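Local atomic coordinates of phytochromobilin synthase (Solanum lycopersicum, PDB entry 6KME), a protein that binds biliverdin IX alpha and, as a ferredoxin-dependent bilin reductase, probably reduces it to phytochromobilin, the chromophore of plant phytochromes. Residues E170-F175 with R302-R307; H134-M137 with D141-E144; K166-S171 with L232-E237. The protein carries 1 engineered substitution. All blocks are in the same frame, centred on the assembly; numbering follows the deposited sequence. Where two conformers were deposited one is given.

Interaction 1 (E170-F175 with R302-R307); sequences ESLRFF and RPWNAR. With BLA (biliverdine IX alpha), chain B.
Leu172 and Phe175 meet Pro303 and Trp304 in a small, buried and almost wholly apolar contact, with no hydrogen bond passing between the two segments. The two methyls of Leu172 divide the work: CD1 lies against Pro303 CG at 3.5 Å, while CD2 reaches Trp304 CH2 at 3.8 Å. Pro303 CG also sits over the indole of Trp304, toward its rim, and so proline and tryptophan offer Leu172 one joined surface.

Phe175 is the side chain to follow outward, because it links this surface to the bilin. Its CB touches the indole, 4.1 Å from Trp304 CH2. From there the ring turns away from Trp304: CG stands anti to the carbonyl carbon (chi1 -72°), and that torsion sends the phenyl toward the ligand. One ring face is covered by the backbone oxygen of Ser171, which lies over its centre. Farther out, CE1 of Phe175 comes within 3.8 Å of BLA CAB, and CZ, at the tip, lies 3.9 Å from BLA C4B. The same turn of chain brings two more residues to this end of the bilin. Ser171 OG donates to the carbonyl oxygen BLA OB at 2.7 Å, and Phe174 CB packs on the vinyl carbon BLA CBB at 3.7 Å. One short turn therefore holds the lactam oxygen and the vinyl-bearing edge of the same terminal pyrrolinone ring.

Around the contact, Phe175 rests on strand 123-131 through Val127, Asp129 and Asn131, while Phe174 stacks on Trp234 of helix 218-238. Arg302, whose guanidinium has Trp304 CE3 over one face, donates to the carbonyls of Pro177 and Val179, tying the C-terminal loop to the chain just ahead of strand 180-185.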
loop_
_atom_site.group_PDB
_atom_site.type_symbol
_atom_site.label_atom_id
_atom_site.label_comp_id
_atom_site.label_asym_id
_atom_site.label_seq_id
_atom_site.Cartn_x
_atom_site.Cartn_y
_atom_site.Cartn_z
ATOM N N GLU A 170 -14.273 0.169 4.611
ATOM C CA GLU A 170 -13.291 -0.636 5.334
ATOM C C GLU A 170 -11.852 -0.243 4.999
ATOM O O GLU A 170 -10.942 -0.542 5.782
ATOM C CB GLU A 170 -13.515 -2.127 5.039
ATOM C CG GLU A 170 -14.809 -2.697 5.630
ATOM C CD GLU A 170 -16.047 -2.494 4.728
ATOM O OE1 GLU A 170 -15.963 -1.751 3.732
ATOM O OE2 GLU A 170 -17.097 -3.112 5.000
ATOM N N SER A 171 -11.622 0.416 3.856
ATOM C CA SER A 171 -10.267 0.835 3.501
ATOM C C SER A 171 -9.737 1.907 4.449
ATOM O O SER A 171 -8.522 1.964 4.698
ATOM C CB SER A 171 -10.223 1.331 2.052
ATOM O OG SER A 171 -10.486 0.265 1.147
ATOM N N LEU A 172 -10.623 2.730 5.025
ATOM C CA LEU A 172 -10.172 3.789 5.926
ATOM C C LEU A 172 -9.531 3.234 7.190
ATOM O O LEU A 172 -8.711 3.917 7.814
ATOM C CB LEU A 172 -11.326 4.711 6.312
ATOM C CG LEU A 172 -11.636 5.958 5.480
ATOM C CD1 LEU A 172 -12.222 7.012 6.406
ATOM C CD2 LEU A 172 -10.442 6.524 4.767
ATOM N N ARG A 173 -9.912 2.021 7.602
ATOM C CA ARG A 173 -9.272 1.353 8.737
ATOM C C ARG A 173 -7.755 1.336 8.598
ATOM O O ARG A 173 -7.040 1.244 9.601
ATOM C CB ARG A 173 -9.781 -0.097 8.869
ATOM C CG ARG A 173 -11.303 -0.255 9.044
ATOM C CD ARG A 173 -11.813 -1.708 8.838
ATOM N NE ARG A 173 -13.265 -1.807 9.065
ATOM C CZ ARG A 173 -13.975 -2.935 8.999
ATOM N NH1 ARG A 173 -13.373 -4.083 8.704
ATOM N NH2 ARG A 173 -15.295 -2.919 9.223
ATOM N N PHE A 174 -7.253 1.394 7.361
ATOM C CA PHE A 174 -5.840 1.206 7.067
ATOM C C PHE A 174 -5.122 2.476 6.617
ATOM O O PHE A 174 -3.913 2.427 6.371
ATOM C CB PHE A 174 -5.686 0.101 6.003
ATOM C CG PHE A 174 -6.363 -1.191 6.383
ATOM C CD1 PHE A 174 -5.778 -2.053 7.315
ATOM C CD2 PHE A 174 -7.610 -1.527 5.850
ATOM C CE1 PHE A 174 -6.407 -3.241 7.690
ATOM C CE2 PHE A 174 -8.246 -2.721 6.217
ATOM C CZ PHE A 174 -7.641 -3.578 7.139
ATOM N N PHE A 175 -5.810 3.609 6.515
ATOM C CA PHE A 175 -5.189 4.819 5.990
ATOM C C PHE A 175 -4.780 5.753 7.126
ATOM O O PHE A 175 -5.405 5.778 8.188
ATOM C CB PHE A 175 -6.137 5.555 5.034
ATOM C CG PHE A 175 -6.330 4.866 3.706
ATOM C CD1 PHE A 175 -5.538 3.778 3.338
ATOM C CD2 PHE A 175 -7.298 5.315 2.816
ATOM C CE1 PHE A 175 -5.713 3.151 2.119
ATOM C CE2 PHE A 175 -7.479 4.683 1.576
ATOM C CZ PHE A 175 -6.689 3.610 1.234
ATOM N N ARG A 302 -12.921 14.462 2.504
ATOM C CA ARG A 302 -11.769 13.981 3.257
ATOM C C ARG A 302 -12.103 13.920 4.745
ATOM O O ARG A 302 -12.497 14.940 5.323
ATOM C CB ARG A 302 -10.564 14.885 3.022
ATOM C CG ARG A 302 -9.276 14.294 3.632
ATOM C CD ARG A 302 -8.104 15.247 3.562
ATOM N NE ARG A 302 -6.937 14.613 4.187
ATOM C CZ ARG A 302 -6.167 13.717 3.575
ATOM N NH1 ARG A 302 -6.429 13.374 2.317
ATOM N NH2 ARG A 302 -5.137 13.162 4.215
ATOM N N PRO A 303 -11.975 12.762 5.396
ATOM C CA PRO A 303 -12.468 12.635 6.777
ATOM C C PRO A 303 -11.475 13.067 7.851
ATOM O O PRO A 303 -11.671 12.753 9.029
ATOM C CB PRO A 303 -12.793 11.143 6.884
ATOM C CG PRO A 303 -11.816 10.494 5.964
ATOM C CD PRO A 303 -11.605 11.459 4.818
ATOM N N TRP A 304 -10.420 13.787 7.470
ATOM C CA TRP A 304 -9.500 14.413 8.416
ATOM C C TRP A 304 -9.462 15.907 8.155
ATOM O O TRP A 304 -9.428 16.333 6.995
ATOM C CB TRP A 304 -8.075 13.859 8.287
ATOM C CG TRP A 304 -7.936 12.434 8.671
ATOM C CD1 TRP A 304 -7.705 11.938 9.926
ATOM C CD2 TRP A 304 -7.993 11.308 7.798
ATOM N NE1 TRP A 304 -7.625 10.569 9.884
ATOM C CE2 TRP A 304 -7.802 10.157 8.588
ATOM C CE3 TRP A 304 -8.191 11.161 6.423
ATOM C CZ2 TRP A 304 -7.809 8.874 8.049
ATOM C CZ3 TRP A 304 -8.192 9.891 5.889
ATOM C CH2 TRP A 304 -8.001 8.761 6.702
ATOM N N ASN A 305 -9.444 16.705 9.226
ATOM C CA ASN A 305 -9.348 18.146 9.045
ATOM C C ASN A 305 -7.895 18.549 8.790
ATOM O O ASN A 305 -6.997 17.707 8.680
ATOM C CB ASN A 305 -9.972 18.893 10.228
ATOM C CG ASN A 305 -9.186 18.770 11.529
ATOM O OD1 ASN A 305 -8.032 18.340 11.565
ATOM N ND2 ASN A 305 -9.822 19.188 12.617
ATOM N N ALA A 306 -7.666 19.866 8.692
ATOM C CA ALA A 306 -6.349 20.389 8.335
ATOM C C ALA A 306 -5.289 20.093 9.384
ATOM O O ALA A 306 -4.094 20.177 9.077
ATOM C CB ALA A 306 -6.419 21.896 8.097
ATOM N N ARG A 307 -5.687 19.781 10.616
ATOM C CA ARG A 307 -4.734 19.416 11.654
ATOM C C ARG A 307 -4.576 17.905 11.796
ATOM O O ARG A 307 -3.871 17.447 12.701
ATOM C CB ARG A 307 -5.136 20.041 12.995
ATOM C CG ARG A 307 -5.135 21.581 13.023
ATOM C CD ARG A 307 -4.165 22.200 12.001
ATOM N NE ARG A 307 -2.752 22.023 12.342
ATOM C CZ ARG A 307 -1.784 21.847 11.444
ATOM N NH1 ARG A 307 -2.074 21.805 10.148
ATOM N NH2 ARG A 307 -0.524 21.697 11.842
HETATM C CHA BLA B . -9.539 1.654 -7.551
HETATM N NA BLA B . -7.859 1.367 -5.597
HETATM C C1A BLA B . -9.094 1.802 -6.105
HETATM C C2A BLA B . -9.844 2.388 -4.993
HETATM C C3A BLA B . -9.003 2.277 -3.800
HETATM C C4A BLA B . -7.781 1.640 -4.200
HETATM C CMA BLA B . -9.287 2.746 -2.370
HETATM C CAA BLA B . -11.281 2.958 -5.160
HETATM C CBA BLA B . -12.266 1.820 -5.146
HETATM C CGA BLA B . -12.739 1.513 -3.677
HETATM O O1A BLA B . -13.145 2.500 -3.138
HETATM O O2A BLA B . -12.616 0.363 -3.372
HETATM C CHB BLA B . -6.547 1.310 -3.349
HETATM N NB BLA B . -7.462 0.488 -1.253
HETATM C C1B BLA B . -6.364 0.677 -2.124
HETATM C C2B BLA B . -5.128 0.472 -1.146
HETATM C C3B BLA B . -5.563 -0.056 0.063
HETATM C C4B BLA B . -7.091 -0.102 -0.007
HETATM C CMB BLA B . -3.713 0.604 -1.680
HETATM O OB BLA B . -7.926 -0.559 0.758
HETATM C CAB BLA B . -5.009 -0.514 1.390
HETATM C CBB BLA B . -5.472 -1.091 2.523
HETATM N NC BLA B . -4.913 -0.762 -8.489
HETATM C C1C BLA B . -3.660 -1.125 -7.943
HETATM C C2C BLA B . -3.025 -2.073 -8.970
HETATM C C3C BLA B . -3.923 -2.199 -10.029
HETATM C C4C BLA B . -5.181 -1.345 -9.742
HETATM C CMC BLA B . -1.641 -2.661 -8.666
HETATM O OC BLA B . -3.359 -0.653 -6.859
HETATM C CAC BLA B . -3.720 -3.027 -11.248
HETATM C CBC BLA B . -3.092 -4.201 -11.479
HETATM C CHD BLA B . -6.369 -1.077 -10.368
HETATM N ND BLA B . -7.702 0.304 -8.629
HETATM C C1D BLA B . -7.541 -0.289 -9.811
HETATM C C2D BLA B . -8.747 -0.118 -10.717
HETATM C C3D BLA B . -9.668 0.636 -10.011
HETATM C C4D BLA B . -9.031 0.941 -8.625
HETATM C CMD BLA B . -8.759 -0.730 -12.105
HETATM C CAD BLA B . -11.070 1.150 -10.357
HETATM C CBD BLA B . -12.125 0.062 -10.406
HETATM C CGD BLA B . -12.504 -0.574 -8.997
HETATM O O1D BLA B . -12.470 -1.792 -9.038
HETATM O O2D BLA B . -12.763 0.253 -8.133
#

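Interaction 2 (H134-M137 with D141-E144); sequences HDIM and DYKE
His134 crosses Tyr142 at about a right angle and touches one face of the phenol ring. Its CB stands over that face, 4.2 Å from the Tyr142 centroid, in a CH-pi contact. The imidazole adds an offset edge-to-face pair, planes at 87°, with His134 CD2 4.0 Å from Tyr142 CD1. Both rings are anchored at their far ends: His134 NE2 bonds to Asn224 OD1, and Tyr142 OH to Asp109 O and Leu133 N.

Asp135 joins in through its backbone. Its carbonyl O accepts from a water at 2.9 Å, and that water accepts from Lys143 N at 3.1 Å, bridging the loop to an amide in the first turn of the helix.

At Ile136, CG1 lies between the backbone N and the carbonyl carbon (chi1 56°), which leaves CG2 to face the helix. That methyl meets the edge of the phenol ring, in its plane, 3.9 Å from Tyr142 CD2, and packs at 3.8 Å on Lys143 CB. The lysine then runs on, extended, to Gly308 O.

This is a strand-to-helix connection: the loop leaving strand 123-131 of the central antiparallel sheet folds back on the start of helix 141-147, and His134, through Asn224, ties it to helix 218-238.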
loop_
_atom_site.group_PDB
_atom_site.type_symbol
_atom_site.label_atom_id
_atom_site.label_comp_id
_atom_site.label_asym_id
_atom_site.label_seq_id
_atom_site.Cartn_x
_atom_site.Cartn_y
_atom_site.Cartn_z
ATOM N N HIS A 134 -0.711 0.161 13.437
ATOM C CA HIS A 134 -1.660 -0.000 14.523
ATOM C C HIS A 134 -2.759 1.046 14.406
ATOM O O HIS A 134 -2.604 2.066 13.729
ATOM C CB HIS A 134 -0.963 0.113 15.884
ATOM C CG HIS A 134 -0.036 -1.023 16.184
ATOM N ND1 HIS A 134 -0.473 -2.324 16.324
ATOM C CD2 HIS A 134 1.302 -1.051 16.401
ATOM C CE1 HIS A 134 0.557 -3.105 16.602
ATOM N NE2 HIS A 134 1.645 -2.356 16.654
ATOM N N ASP A 135 -3.880 0.777 15.075
ATOM C CA ASP A 135 -5.064 1.611 14.909
ATOM C C ASP A 135 -4.814 3.026 15.414
ATOM O O ASP A 135 -4.305 3.232 16.521
ATOM C CB ASP A 135 -6.252 0.999 15.642
ATOM C CG ASP A 135 -7.467 1.901 15.616
ATOM O OD1 ASP A 135 -8.121 1.982 14.551
ATOM O OD2 ASP A 135 -7.751 2.540 16.655
ATOM N N ILE A 136 -5.172 4.005 14.588
ATOM C CA ILE A 136 -5.023 5.417 14.912
ATOM C C ILE A 136 -6.371 6.088 15.129
ATOM O O ILE A 136 -6.437 7.318 15.230
ATOM C CB ILE A 136 -4.230 6.157 13.824
ATOM C CG1 ILE A 136 -4.915 5.941 12.473
ATOM C CG2 ILE A 136 -2.768 5.693 13.806
ATOM C CD1 ILE A 136 -4.526 6.938 11.434
ATOM N N MET A 137 -7.455 5.312 15.180
ATOM C CA MET A 137 -8.800 5.868 15.310
ATOM C C MET A 137 -9.221 6.015 16.770
ATOM O O MET A 137 -9.643 7.096 17.190
ATOM C CB MET A 137 -9.810 4.990 14.563
ATOM C CG MET A 137 -9.526 4.809 13.085
ATOM S SD MET A 137 -10.121 6.186 12.092
ATOM C CE MET A 137 -10.948 5.294 10.776
ATOM N N ASP A 141 -1.628 7.033 20.959
ATOM C CA ASP A 141 -0.175 6.956 21.127
ATOM C C ASP A 141 0.543 6.776 19.789
ATOM O O ASP A 141 1.461 7.538 19.458
ATOM C CB ASP A 141 0.184 5.821 22.088
ATOM C CG ASP A 141 -0.065 6.183 23.546
ATOM O OD1 ASP A 141 -0.012 7.386 23.880
ATOM O OD2 ASP A 141 -0.306 5.263 24.359
ATOM N N TYR A 142 0.131 5.777 18.999
ATOM C CA TYR A 142 0.802 5.493 17.730
ATOM C C TYR A 142 0.657 6.653 16.753
ATOM O O TYR A 142 1.594 6.966 16.007
ATOM C CB TYR A 142 0.247 4.203 17.116
ATOM C CG TYR A 142 1.007 3.685 15.900
ATOM C CD1 TYR A 142 2.127 2.861 16.046
ATOM C CD2 TYR A 142 0.603 4.009 14.609
ATOM C CE1 TYR A 142 2.819 2.377 14.930
ATOM C CE2 TYR A 142 1.290 3.534 13.485
ATOM C CZ TYR A 142 2.396 2.725 13.656
ATOM O OH TYR A 142 3.065 2.269 12.550
ATOM N N LYS A 143 -0.520 7.290 16.727
ATOM C CA LYS A 143 -0.749 8.391 15.796
ATOM C C LYS A 143 0.182 9.563 16.098
ATOM O O LYS A 143 0.765 10.156 15.182
ATOM C CB LYS A 143 -2.220 8.826 15.846
ATOM C CG LYS A 143 -2.554 10.030 14.972
ATOM C CD LYS A 143 -3.951 10.558 15.278
ATOM C CE LYS A 143 -4.356 11.693 14.341
ATOM N NZ LYS A 143 -5.465 12.502 14.942
ATOM N N GLU A 144 0.345 9.901 17.378
ATOM C CA GLU A 144 1.269 10.967 17.749
ATOM C C GLU A 144 2.715 10.568 17.481
ATOM O O GLU A 144 3.524 11.395 17.047
ATOM C CB GLU A 144 1.078 11.334 19.220
ATOM C CG GLU A 144 -0.124 12.225 19.457
ATOM C CD GLU A 144 0.012 13.561 18.751
ATOM O OE1 GLU A 144 0.881 14.360 19.165
ATOM O OE2 GLU A 144 -0.733 13.801 17.774
HETATM O O HOH W 1 -2.922 5.500 17.680
#

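Interaction 3 (K166-S171 with L232-E237); sequences KLTSES and LTWRSE. With BLA (biliverdine IX alpha), chain B.
Glu170 and Trp234 carry the apolar part of this buried contact, their side chains crossing at about a right angle. Glu170 CB lies 3.5 Å from Trp234 CH2, at the far end of the indole. Beyond CB the glutamate bends (chi2 86°), carrying its carboxylate away to Ser293 OG and Ile295 N. Thr168 CG2 approaches the indole more loosely, at its edge. Phe278 meets the indole edge-to-face.

Hydrogen bonds here run to the bilin and not between the segments. Thr168 grips one propionate twice: its backbone N donates to BLA O1A at 2.9 Å, nearly straight at 165°, and its OG1 donates to BLA O2A at 2.6 Å. The lactam oxygen held by Ser171 also lies in the plane of the indole, at its edge, with Trp234 NE1 3.7 Å from BLA OB.

Arg235 adds van der Waals contacts. A bend at chi3 (66°) sets its guanidinium with one face over a bilin methyl, Arg235 NH2 lying 3.4 Å from BLA CMB, while Arg235 CD packs at 3.7 Å on BLA CAB. Asp239, Asn116 and Tyr231 hold the polar end. With a leucine in its place, Asp239 would probably be left without its salt-bridge mate and the bilin methyl without its flat cover.

Strand 167-168 with its following turn, and helix 218-238, thus form part of the bilin pocket between the central antiparallel sheet and the C-terminal helices, as in other ferredoxin-dependent bilin reductases.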
loop_
_atom_site.group_PDB
_atom_site.type_symbol
_atom_site.label_atom_id
_atom_site.label_comp_id
_atom_site.label_asym_id
_atom_site.label_seq_id
_atom_site.Cartn_x
_atom_site.Cartn_y
_atom_site.Cartn_z
ATOM N N LYS A 166 -15.991 9.189 -2.614
ATOM C CA LYS A 166 -16.436 8.033 -1.846
ATOM C C LYS A 166 -15.597 6.801 -2.170
ATOM O O LYS A 166 -15.197 6.579 -3.320
ATOM C CB LYS A 166 -17.921 7.755 -2.121
ATOM C CG LYS A 166 -18.848 8.868 -1.647
ATOM C CD LYS A 166 -20.319 8.597 -2.046
ATOM C CE LYS A 166 -21.180 9.833 -1.782
ATOM N NZ LYS A 166 -22.575 9.647 -2.224
ATOM N N LEU A 167 -15.308 6.001 -1.140
ATOM C CA LEU A 167 -14.474 4.817 -1.306
ATOM C C LEU A 167 -14.905 3.759 -0.299
ATOM O O LEU A 167 -15.569 4.059 0.697
ATOM C CB LEU A 167 -12.973 5.139 -1.137
ATOM C CG LEU A 167 -12.428 5.382 0.292
ATOM C CD1 LEU A 167 -10.898 5.362 0.301
ATOM C CD2 LEU A 167 -12.942 6.687 0.885
ATOM N N THR A 168 -14.522 2.512 -0.575
ATOM C CA THR A 168 -14.767 1.389 0.328
ATOM C C THR A 168 -14.513 1.791 1.783
ATOM O O THR A 168 -13.412 2.239 2.128
ATOM C CB THR A 168 -13.851 0.230 -0.092
ATOM O OG1 THR A 168 -14.234 -0.234 -1.395
ATOM C CG2 THR A 168 -13.866 -0.940 0.919
ATOM N N SER A 169 -15.551 1.690 2.639
ATOM C CA SER A 169 -15.423 2.241 3.990
ATOM C C SER A 169 -14.377 1.487 4.809
ATOM O O SER A 169 -13.662 2.095 5.613
ATOM C CB SER A 169 -16.768 2.218 4.721
ATOM O OG SER A 169 -17.636 3.242 4.251
ATOM N N GLU A 170 -14.273 0.169 4.611
ATOM C CA GLU A 170 -13.291 -0.636 5.334
ATOM C C GLU A 170 -11.852 -0.243 4.999
ATOM O O GLU A 170 -10.942 -0.542 5.782
ATOM C CB GLU A 170 -13.515 -2.127 5.039
ATOM C CG GLU A 170 -14.809 -2.697 5.630
ATOM C CD GLU A 170 -16.047 -2.494 4.728
ATOM O OE1 GLU A 170 -15.963 -1.751 3.732
ATOM O OE2 GLU A 170 -17.097 -3.112 5.000
ATOM N N SER A 171 -11.622 0.416 3.856
ATOM C CA SER A 171 -10.267 0.835 3.501
ATOM C C SER A 171 -9.737 1.907 4.449
ATOM O O SER A 171 -8.522 1.964 4.698
ATOM C CB SER A 171 -10.223 1.331 2.052
ATOM O OG SER A 171 -10.486 0.265 1.147
ATOM N N LEU A 232 -1.977 -7.621 5.586
ATOM C CA LEU A 232 -1.721 -8.414 4.384
ATOM C C LEU A 232 -2.937 -9.255 4.022
ATOM O O LEU A 232 -3.225 -9.478 2.837
ATOM C CB LEU A 232 -0.509 -9.340 4.597
ATOM C CG LEU A 232 0.814 -8.654 4.923
ATOM C CD1 LEU A 232 1.883 -9.693 5.320
ATOM C CD2 LEU A 232 1.261 -7.812 3.733
ATOM N N THR A 233 -3.633 -9.765 5.030
ATOM C CA THR A 233 -4.787 -10.613 4.769
ATOM C C THR A 233 -5.907 -9.811 4.118
ATOM O O THR A 233 -6.521 -10.267 3.143
ATOM C CB THR A 233 -5.264 -11.254 6.068
ATOM O OG1 THR A 233 -4.253 -12.141 6.568
ATOM C CG2 THR A 233 -6.548 -12.031 5.826
ATOM N N TRP A 234 -6.177 -8.610 4.639
ATOM C CA TRP A 234 -7.183 -7.746 4.020
ATOM C C TRP A 234 -6.845 -7.473 2.561
ATOM O O TRP A 234 -7.666 -7.709 1.663
ATOM C CB TRP A 234 -7.307 -6.427 4.788
ATOM C CG TRP A 234 -8.081 -5.408 4.002
ATOM C CD1 TRP A 234 -7.570 -4.378 3.252
ATOM C CD2 TRP A 234 -9.510 -5.354 3.836
ATOM N NE1 TRP A 234 -8.596 -3.681 2.646
ATOM C CE2 TRP A 234 -9.793 -4.254 2.994
ATOM C CE3 TRP A 234 -10.574 -6.113 4.342
ATOM C CZ2 TRP A 234 -11.103 -3.905 2.629
ATOM C CZ3 TRP A 234 -11.882 -5.758 3.981
ATOM C CH2 TRP A 234 -12.127 -4.666 3.133
ATOM N N ARG A 235 -5.624 -6.991 2.303
ATOM C CA ARG A 235 -5.259 -6.586 0.950
ATOM C C ARG A 235 -5.190 -7.775 0.006
ATOM O O ARG A 235 -5.609 -7.670 -1.154
ATOM C CB ARG A 235 -3.932 -5.814 0.972
ATOM C CG ARG A 235 -4.040 -4.448 1.660
ATOM C CD ARG A 235 -2.863 -3.526 1.325
ATOM N NE ARG A 235 -2.877 -3.156 -0.090
ATOM C CZ ARG A 235 -1.875 -2.546 -0.710
ATOM N NH1 ARG A 235 -0.771 -2.217 -0.035
ATOM N NH2 ARG A 235 -1.975 -2.264 -2.001
ATOM N N SER A 236 -4.695 -8.925 0.468
ATOM C CA SER A 236 -4.623 -10.038 -0.471
ATOM C C SER A 236 -6.012 -10.530 -0.860
ATOM O O SER A 236 -6.170 -11.103 -1.941
ATOM C CB SER A 236 -3.767 -11.180 0.089
ATOM O OG SER A 236 -4.430 -11.844 1.133
ATOM N N GLU A 237 -7.029 -10.278 -0.035
ATOM C CA GLU A 237 -8.398 -10.667 -0.372
ATOM C C GLU A 237 -9.145 -9.608 -1.188
ATOM O O GLU A 237 -9.902 -9.961 -2.097
ATOM C CB GLU A 237 -9.187 -10.984 0.907
ATOM C CG GLU A 237 -10.604 -11.548 0.671
ATOM C CD GLU A 237 -10.607 -13.007 0.207
ATOM O OE1 GLU A 237 -9.731 -13.783 0.638
ATOM O OE2 GLU A 237 -11.492 -13.378 -0.594
HETATM C CHA BLA B . -9.539 1.654 -7.551
HETATM N NA BLA B . -7.859 1.367 -5.597
HETATM C C1A BLA B . -9.094 1.802 -6.105
HETATM C C2A BLA B . -9.844 2.388 -4.993
HETATM C C3A BLA B . -9.003 2.277 -3.800
HETATM C C4A BLA B . -7.781 1.640 -4.200
HETATM C CMA BLA B . -9.287 2.746 -2.370
HETATM C CAA BLA B . -11.281 2.958 -5.160
HETATM C CBA BLA B . -12.266 1.820 -5.146
HETATM C CGA BLA B . -12.739 1.513 -3.677
HETATM O O1A BLA B . -13.145 2.500 -3.138
HETATM O O2A BLA B . -12.616 0.363 -3.372
HETATM C CHB BLA B . -6.547 1.310 -3.349
HETATM N NB BLA B . -7.462 0.488 -1.253
HETATM C C1B BLA B . -6.364 0.677 -2.124
HETATM C C2B BLA B . -5.128 0.472 -1.146
HETATM C C3B BLA B . -5.563 -0.056 0.063
HETATM C C4B BLA B . -7.091 -0.102 -0.007
HETATM C CMB BLA B . -3.713 0.604 -1.680
HETATM O OB BLA B . -7.926 -0.559 0.758
HETATM C CAB BLA B . -5.009 -0.514 1.390
HETATM C CBB BLA B . -5.472 -1.091 2.523
HETATM N NC BLA B . -4.913 -0.762 -8.489
HETATM C C1C BLA B . -3.660 -1.125 -7.943
HETATM C C2C BLA B . -3.025 -2.073 -8.970
HETATM C C3C BLA B . -3.923 -2.199 -10.029
HETATM C C4C BLA B . -5.181 -1.345 -9.742
HETATM C CMC BLA B . -1.641 -2.661 -8.666
HETATM O OC BLA B . -3.359 -0.653 -6.859
HETATM C CAC BLA B . -3.720 -3.027 -11.248
HETATM C CBC BLA B . -3.092 -4.201 -11.479
HETATM C CHD BLA B . -6.369 -1.077 -10.368
HETATM N ND BLA B . -7.702 0.304 -8.629
HETATM C C1D BLA B . -7.541 -0.289 -9.811
HETATM C C2D BLA B . -8.747 -0.118 -10.717
HETATM C C3D BLA B . -9.668 0.636 -10.011
HETATM C C4D BLA B . -9.031 0.941 -8.625
HETATM C CMD BLA B . -8.759 -0.730 -12.105
HETATM C CAD BLA B . -11.070 1.150 -10.357
HETATM C CBD BLA B . -12.125 0.062 -10.406
HETATM C CGD BLA B . -12.504 -0.574 -8.997
HETATM O O1D BLA B . -12.470 -1.792 -9.038
HETATM O O2D BLA B . -12.763 0.253 -8.133
#

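Overall arrangement
Interactions 1 and 3 are both buried, share Glu170 and Ser171, and work the turn after strand 167-168 from two directions: the C-terminal loop 302-307 meets it in one, helix 218-238 in the other. Phe174 and Trp234 join them directly, and both touch the bilin. Interaction 1 brings mainly hydrocarbon to one end of the ligand, whereas interaction 3 adds hydrogen bonds to a propionate and the flat side of an arginine laid against the bilin. Interaction 2 lies nearer the surface, partly buried, and replaces ligand contacts with an aromatic pair and a bridging water. It still borders interaction 1, with Ile136 CD1 3.6 Å from Phe175 O, but does not touch interaction 3.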